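Local coordinates for protein-tyrosine-phosphatase (Shewanella sp., PDB 2Z72) that removes phosphate from phosphotyrosine as a cold-active phosphatase, probably with the two bound zinc ions of its calcineurin-like phosphoesterase domain, at residues A[22-27]-A[171-176]; A[152-157]-A[175-180]. All blocks are in the same frame, centred on the assembly; numbering follows the deposited sequence. Where two conformers were deposited one is given.

Contact 1: A[22-27]-A[171-176]; sequences TAYWIC and TLINRP
Strand 22-27 passes the end of the helix 166-172, with Tyr24 and Ile26 touching Ile173 and Leu172, the backbones closest at Tyr24 and Ile173, whose CA atoms lie 7.5 Å apart, and no direct hydrogen bond joins the two. The apolar part rests on the end of Ile173 against the root of the Tyr24 side chain and on the meeting of Ile26 with Leu172. CD1 of Ile173 reaches CB of Tyr24 at 3.8 Å, while its other branch, CG2, lies over one face of the tyrosine ring. Further along the strand, Ile26 brings its CD1 to within 3.9 Å of Leu172 CD1 and also approaches CB of that leucine. The polar margin belongs to Arg175. Its chain bends at chi3 (81°) and folds back on its own segment, where NE donates to Ile173 O at 3.0 Å; the carbonyl oxygen lies close to the guanidinium plane, although NE sits above the carbonyl plane, and NH2 adds a weak second bond. Thus held, the guanidinium stands at 64° to the Tyr24 ring, and one water bridges them, 2.9 Å from Tyr24 OH and accepting from Arg175 NH1 at 3.0 Å. A leucine in place of Arg175 would probably leave Ile173 O without these side-chain donors and the bridging water without its arginine partner. Asn174, with positive phi, is the C' residue of the Schellman motif that closes the helix: Asn174 N bonds weakly back to Thr171 O, and Arg175 N to Thr170 O. The whole is a helix C-terminus packed against the middle strand of the N-terminal three-stranded antiparallel sheet.

Contact 2: A[152-157]-A[175-180]; sequences QMVLGG and RPYNKL
Val154 turns CG1 away from its own amide nitrogen (chi1 166°) and onto the ring of Tyr177, whose own CG is likewise anti (chi1 -170°), while a chi1 of 56° sets the Asn178 amide between its backbone N and carbonyl carbon. Val154 CG1 touches Tyr177 CE1 at 3.6 Å, and the second methyl, CG2, lies at the ring edge, in its plane, 4.0 Å from the same CE1. Beside this apolar pair, CB of Asn178 rests close against Val154 O, at 3.1 Å. The same oxygen accepts the hydrogen bond of Gly157 N within the Schellman motif that ends the helix 149-156; the positive phi of Gly157 suits glycine, since a CB would be jammed against the preceding carbonyl oxygen. The Asn178 amide carbon, CG, packs 4.0 Å from Gly157 CA. Two waters complete the join, both donating to Leu155 O. One, 2.8 Å from that oxygen, also donates to Asn178 O; the other accepts from Asn178 ND2 at 2.9 Å. The backbone and the side chain of Asn178 are therefore both tied through water to a single carbonyl at the helix end. The Tyr177 ring also makes an edge-to-face contact with Tyr181.

From the N terminus, the strand 22-27 comes first, and contact 1 closes a long loop from it to the end of the helix 166-172, with 143 residues between the segments. The helix 149-156 lies within that span. Contact 2 starts from its end and closes a short loop of 17 residues, holding the helix 166-172, onto 175-180. The two loops cross rather than nest, because contact 2 begins inside the first and runs past its end, with Arg175 and Pro176 common to both. Ile173 CG2 against Leu180 CD2 joins them directly. Together they tie the N-terminal sheet, through 171-180, to helix 149-156.

Contact 1: A[22-27]-A[171-176]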
loop_
_atom_site.group_PDB
_atom_site.type_symbol
_atom_site.label_atom_id
_atom_site.label_comp_id
_atom_site.label_asym_id
_atom_site.label_seq_id
_atom_site.Cartn_x
_atom_site.Cartn_y
_atom_site.Cartn_z
ATOM N N THR A 22 -4.948 -12.640 -19.981
ATOM C CA THR A 22 -4.009 -12.247 -20.988
ATOM C C THR A 22 -2.995 -11.294 -20.380
ATOM O O THR A 22 -3.398 -10.443 -19.564
ATOM C CB THR A 22 -4.745 -11.533 -22.126
ATOM O OG1 THR A 22 -5.737 -12.395 -22.708
ATOM C CG2 THR A 22 -3.769 -11.085 -23.243
ATOM N N ALA A 23 -1.750 -11.436 -20.712
ATOM C CA ALA A 23 -0.696 -10.593 -20.204
ATOM C C ALA A 23 -0.055 -9.776 -21.335
ATOM O O ALA A 23 0.316 -10.336 -22.387
ATOM C CB ALA A 23 0.363 -11.424 -19.498
ATOM N N TYR A 24 0.119 -8.487 -21.072
ATOM C CA TYR A 24 0.798 -7.552 -21.923
ATOM C C TYR A 24 2.173 -7.240 -21.315
ATOM O O TYR A 24 2.238 -6.852 -20.141
ATOM C CB TYR A 24 0.011 -6.275 -22.095
ATOM C CG TYR A 24 -1.299 -6.432 -22.802
ATOM C CD1 TYR A 24 -2.511 -6.478 -22.137
ATOM C CD2 TYR A 24 -1.400 -6.565 -24.132
ATOM C CE1 TYR A 24 -3.695 -6.620 -22.818
ATOM C CE2 TYR A 24 -2.595 -6.730 -24.814
ATOM C CZ TYR A 24 -3.737 -6.759 -24.163
ATOM O OH TYR A 24 -4.913 -6.921 -24.810
ATOM N N TRP A 25 3.222 -7.354 -22.104
ATOM C CA TRP A 25 4.595 -7.179 -21.680
ATOM C C TRP A 25 5.244 -6.157 -22.568
ATOM O O TRP A 25 5.113 -6.226 -23.815
ATOM C CB TRP A 25 5.394 -8.465 -21.795
ATOM C CG TRP A 25 4.767 -9.669 -21.185
ATOM C CD1 TRP A 25 3.809 -10.463 -21.757
ATOM C CD2 TRP A 25 5.003 -10.266 -19.917
ATOM N NE1 TRP A 25 3.449 -11.468 -20.946
ATOM C CE2 TRP A 25 4.163 -11.406 -19.786
ATOM C CE3 TRP A 25 5.863 -9.963 -18.852
ATOM C CZ2 TRP A 25 4.172 -12.205 -18.637
ATOM C CZ3 TRP A 25 5.864 -10.772 -17.722
ATOM C CH2 TRP A 25 5.012 -11.900 -17.612
ATOM N N ILE A 26 5.956 -5.198 -21.973
ATOM C CA ILE A 26 6.840 -4.320 -22.732
ATOM C C ILE A 26 8.241 -4.899 -22.665
ATOM O O ILE A 26 8.819 -4.993 -21.593
ATOM C CB ILE A 26 6.847 -2.884 -22.186
ATOM C CG1 ILE A 26 5.465 -2.333 -22.043
ATOM C CG2 ILE A 26 7.706 -2.002 -23.089
ATOM C CD1 ILE A 26 4.561 -2.491 -23.261
ATOM N N CYS A 27 8.734 -5.362 -23.818
ATOM C CA CYS A 27 10.037 -6.020 -23.899
ATOM C C CYS A 27 10.875 -5.277 -24.931
ATOM O O CYS A 27 10.578 -5.341 -26.127
ATOM C CB CYS A 27 9.848 -7.484 -24.287
ATOM S SG CYS A 27 8.670 -8.385 -23.302
ATOM N N THR A 171 1.342 3.922 -24.667
ATOM C CA THR A 171 1.335 4.007 -26.163
ATOM C C THR A 171 1.167 2.622 -26.732
ATOM O O THR A 171 0.299 2.389 -27.596
ATOM C CB THR A 171 2.611 4.688 -26.648
ATOM O OG1 THR A 171 2.609 6.049 -26.198
ATOM C CG2 THR A 171 2.578 4.772 -28.189
ATOM N N LEU A 172 1.973 1.649 -26.321
ATOM C CA LEU A 172 1.966 0.326 -26.957
ATOM C C LEU A 172 0.722 -0.478 -26.682
ATOM O O LEU A 172 0.240 -1.167 -27.565
ATOM C CB LEU A 172 3.210 -0.459 -26.548
ATOM C CG LEU A 172 4.524 0.098 -27.082
ATOM C CD1 LEU A 172 5.679 -0.705 -26.538
ATOM C CD2 LEU A 172 4.563 0.078 -28.629
ATOM N N ILE A 173 0.186 -0.332 -25.489
ATOM C CA ILE A 173 -1.077 -1.001 -25.120
ATOM C C ILE A 173 -2.278 -0.160 -25.491
ATOM O O ILE A 173 -3.476 -0.560 -25.395
ATOM C CB ILE A 173 -1.046 -1.416 -23.640
ATOM C CG1 ILE A 173 0.148 -2.306 -23.346
ATOM C CG2 ILE A 173 -2.289 -2.137 -23.171
ATOM C CD1 ILE A 173 0.504 -2.501 -21.889
ATOM N N ASN A 174 -2.000 1.059 -25.935
ATOM C CA ASN A 174 -2.996 1.946 -26.448
ATOM C C ASN A 174 -4.161 2.216 -25.515
ATOM O O ASN A 174 -5.339 2.129 -25.851
ATOM C CB ASN A 174 -3.481 1.423 -27.844
ATOM C CG ASN A 174 -4.182 2.495 -28.614
ATOM O OD1 ASN A 174 -3.995 3.690 -28.426
ATOM N ND2 ASN A 174 -5.004 2.027 -29.542
ATOM N N ARG A 175 -3.801 2.575 -24.288
ATOM C CA ARG A 175 -4.790 3.013 -23.313
ATOM C C ARG A 175 -4.090 3.853 -22.272
ATOM O O ARG A 175 -2.884 3.657 -22.035
ATOM C CB ARG A 175 -5.558 1.885 -22.749
ATOM C CG ARG A 175 -4.714 0.959 -21.976
ATOM C CD ARG A 175 -5.488 -0.357 -21.883
ATOM N NE ARG A 175 -5.358 -1.184 -23.084
ATOM C CZ ARG A 175 -5.790 -2.433 -23.206
ATOM N NH1 ARG A 175 -6.394 -3.024 -22.187
ATOM N NH2 ARG A 175 -5.606 -3.085 -24.343
ATOM N N PRO A 176 -4.859 4.747 -21.678
ATOM C CA PRO A 176 -4.245 5.636 -20.683
ATOM C C PRO A 176 -3.886 4.896 -19.414
ATOM O O PRO A 176 -4.356 3.781 -19.118
ATOM C CB PRO A 176 -5.285 6.707 -20.414
ATOM C CG PRO A 176 -6.564 6.077 -20.764
ATOM C CD PRO A 176 -6.288 5.111 -21.890
HETATM O O HOH W 1 -7.151 -5.590 -23.523
#

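Contact 2: A[152-157]-A[175-180]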
loop_
_atom_site.group_PDB
_atom_site.type_symbol
_atom_site.label_atom_id
_atom_site.label_comp_id
_atom_site.label_asym_id
_atom_site.label_seq_id
_atom_site.Cartn_x
_atom_site.Cartn_y
_atom_site.Cartn_z
ATOM N N GLN A 152 -5.493 5.994 -5.265
ATOM C CA GLN A 152 -6.739 6.616 -5.640
ATOM C C GLN A 152 -6.587 7.505 -6.884
ATOM O O GLN A 152 -7.394 7.469 -7.820
ATOM C CB GLN A 152 -7.314 7.453 -4.483
ATOM C CG GLN A 152 -7.664 6.604 -3.265
ATOM C CD GLN A 152 -8.010 7.426 -2.035
ATOM O OE1 GLN A 152 -7.585 8.572 -1.903
ATOM N NE2 GLN A 152 -8.796 6.822 -1.150
ATOM N N MET A 153 -5.508 8.265 -6.911
ATOM C CA MET A 153 -5.249 9.148 -8.055
ATOM C C MET A 153 -5.100 8.343 -9.342
ATOM O O MET A 153 -5.773 8.591 -10.333
ATOM C CB MET A 153 -4.006 9.993 -7.807
ATOM C CG MET A 153 -4.417 11.258 -7.044
ATOM S SD MET A 153 -3.122 12.496 -6.971
ATOM C CE MET A 153 -1.977 11.797 -5.804
ATOM N N VAL A 154 -4.237 7.318 -9.338
ATOM C CA VAL A 154 -4.006 6.516 -10.525
ATOM C C VAL A 154 -5.290 5.888 -10.983
ATOM O O VAL A 154 -5.651 5.945 -12.172
ATOM C CB VAL A 154 -2.900 5.478 -10.303
ATOM C CG1 VAL A 154 -2.893 4.440 -11.382
ATOM C CG2 VAL A 154 -1.537 6.219 -10.211
ATOM N N LEU A 155 -6.005 5.211 -10.090
ATOM C CA LEU A 155 -7.179 4.477 -10.506
ATOM C C LEU A 155 -8.233 5.461 -11.047
ATOM O O LEU A 155 -8.977 5.087 -11.965
ATOM C CB LEU A 155 -7.734 3.594 -9.388
ATOM C CG LEU A 155 -7.148 2.189 -9.340
ATOM C CD1 LEU A 155 -5.677 2.062 -9.323
ATOM C CD2 LEU A 155 -7.861 1.503 -8.140
ATOM N N GLY A 156 -8.261 6.670 -10.511
ATOM C CA GLY A 156 -9.219 7.668 -10.934
ATOM C C GLY A 156 -8.816 8.530 -12.109
ATOM O O GLY A 156 -9.653 9.359 -12.523
ATOM N N GLY A 157 -7.604 8.397 -12.612
ATOM C CA GLY A 157 -7.214 9.218 -13.745
ATOM C C GLY A 157 -6.468 10.484 -13.448
ATOM O O GLY A 157 -6.345 11.322 -14.380
ATOM N N ARG A 175 -3.801 2.575 -24.288
ATOM C CA ARG A 175 -4.790 3.013 -23.313
ATOM C C ARG A 175 -4.090 3.853 -22.272
ATOM O O ARG A 175 -2.884 3.657 -22.035
ATOM C CB ARG A 175 -5.558 1.885 -22.749
ATOM C CG ARG A 175 -4.714 0.959 -21.976
ATOM C CD ARG A 175 -5.488 -0.357 -21.883
ATOM N NE ARG A 175 -5.358 -1.184 -23.084
ATOM C CZ ARG A 175 -5.790 -2.433 -23.206
ATOM N NH1 ARG A 175 -6.394 -3.024 -22.187
ATOM N NH2 ARG A 175 -5.606 -3.085 -24.343
ATOM N N PRO A 176 -4.859 4.747 -21.678
ATOM C CA PRO A 176 -4.245 5.636 -20.683
ATOM C C PRO A 176 -3.886 4.896 -19.414
ATOM O O PRO A 176 -4.356 3.781 -19.118
ATOM C CB PRO A 176 -5.285 6.707 -20.414
ATOM C CG PRO A 176 -6.564 6.077 -20.764
ATOM C CD PRO A 176 -6.288 5.111 -21.890
ATOM N N TYR A 177 -2.992 5.455 -18.585
ATOM C CA TYR A 177 -2.403 4.727 -17.492
ATOM C C TYR A 177 -3.437 4.237 -16.485
ATOM O O TYR A 177 -3.313 3.139 -15.955
ATOM C CB TYR A 177 -1.385 5.616 -16.785
ATOM C CG TYR A 177 -0.504 4.962 -15.779
ATOM C CD1 TYR A 177 -0.752 5.137 -14.401
ATOM C CD2 TYR A 177 0.616 4.209 -16.090
ATOM C CE1 TYR A 177 0.057 4.540 -13.448
ATOM C CE2 TYR A 177 1.427 3.646 -15.171
ATOM C CZ TYR A 177 1.144 3.814 -13.822
ATOM O OH TYR A 177 1.926 3.306 -12.847
ATOM N N ASN A 178 -4.464 5.025 -16.231
ATOM C CA ASN A 178 -5.543 4.554 -15.342
ATOM C C ASN A 178 -6.188 3.297 -15.867
ATOM O O ASN A 178 -6.656 2.459 -15.061
ATOM C CB ASN A 178 -6.535 5.685 -15.127
ATOM C CG ASN A 178 -7.123 6.261 -16.373
ATOM O OD1 ASN A 178 -6.326 6.791 -17.179
ATOM N ND2 ASN A 178 -8.420 6.237 -16.583
ATOM N N LYS A 179 -6.282 3.135 -17.156
ATOM C CA LYS A 179 -6.913 1.944 -17.755
ATOM C C LYS A 179 -5.978 0.766 -17.802
ATOM O O LYS A 179 -6.360 -0.366 -18.134
ATOM C CB LYS A 179 -7.495 2.320 -19.096
ATOM C CG LYS A 179 -8.642 3.266 -18.999
ATOM C CD LYS A 179 -9.843 2.623 -18.315
ATOM C CE LYS A 179 -11.044 3.584 -18.463
ATOM N NZ LYS A 179 -12.067 3.257 -17.428
ATOM N N LEU A 180 -4.703 0.926 -17.464
ATOM C CA LEU A 180 -3.821 -0.199 -17.243
ATOM C C LEU A 180 -4.039 -0.827 -15.886
ATOM O O LEU A 180 -3.486 -1.891 -15.625
ATOM C CB LEU A 180 -2.363 0.236 -17.427
ATOM C CG LEU A 180 -1.962 0.718 -18.817
ATOM C CD1 LEU A 180 -0.506 1.164 -18.845
ATOM C CD2 LEU A 180 -2.160 -0.410 -19.834
HETATM O O HOH W 2 -8.731 2.617 -13.170
HETATM O O HOH W 3 -10.214 5.906 -14.275
#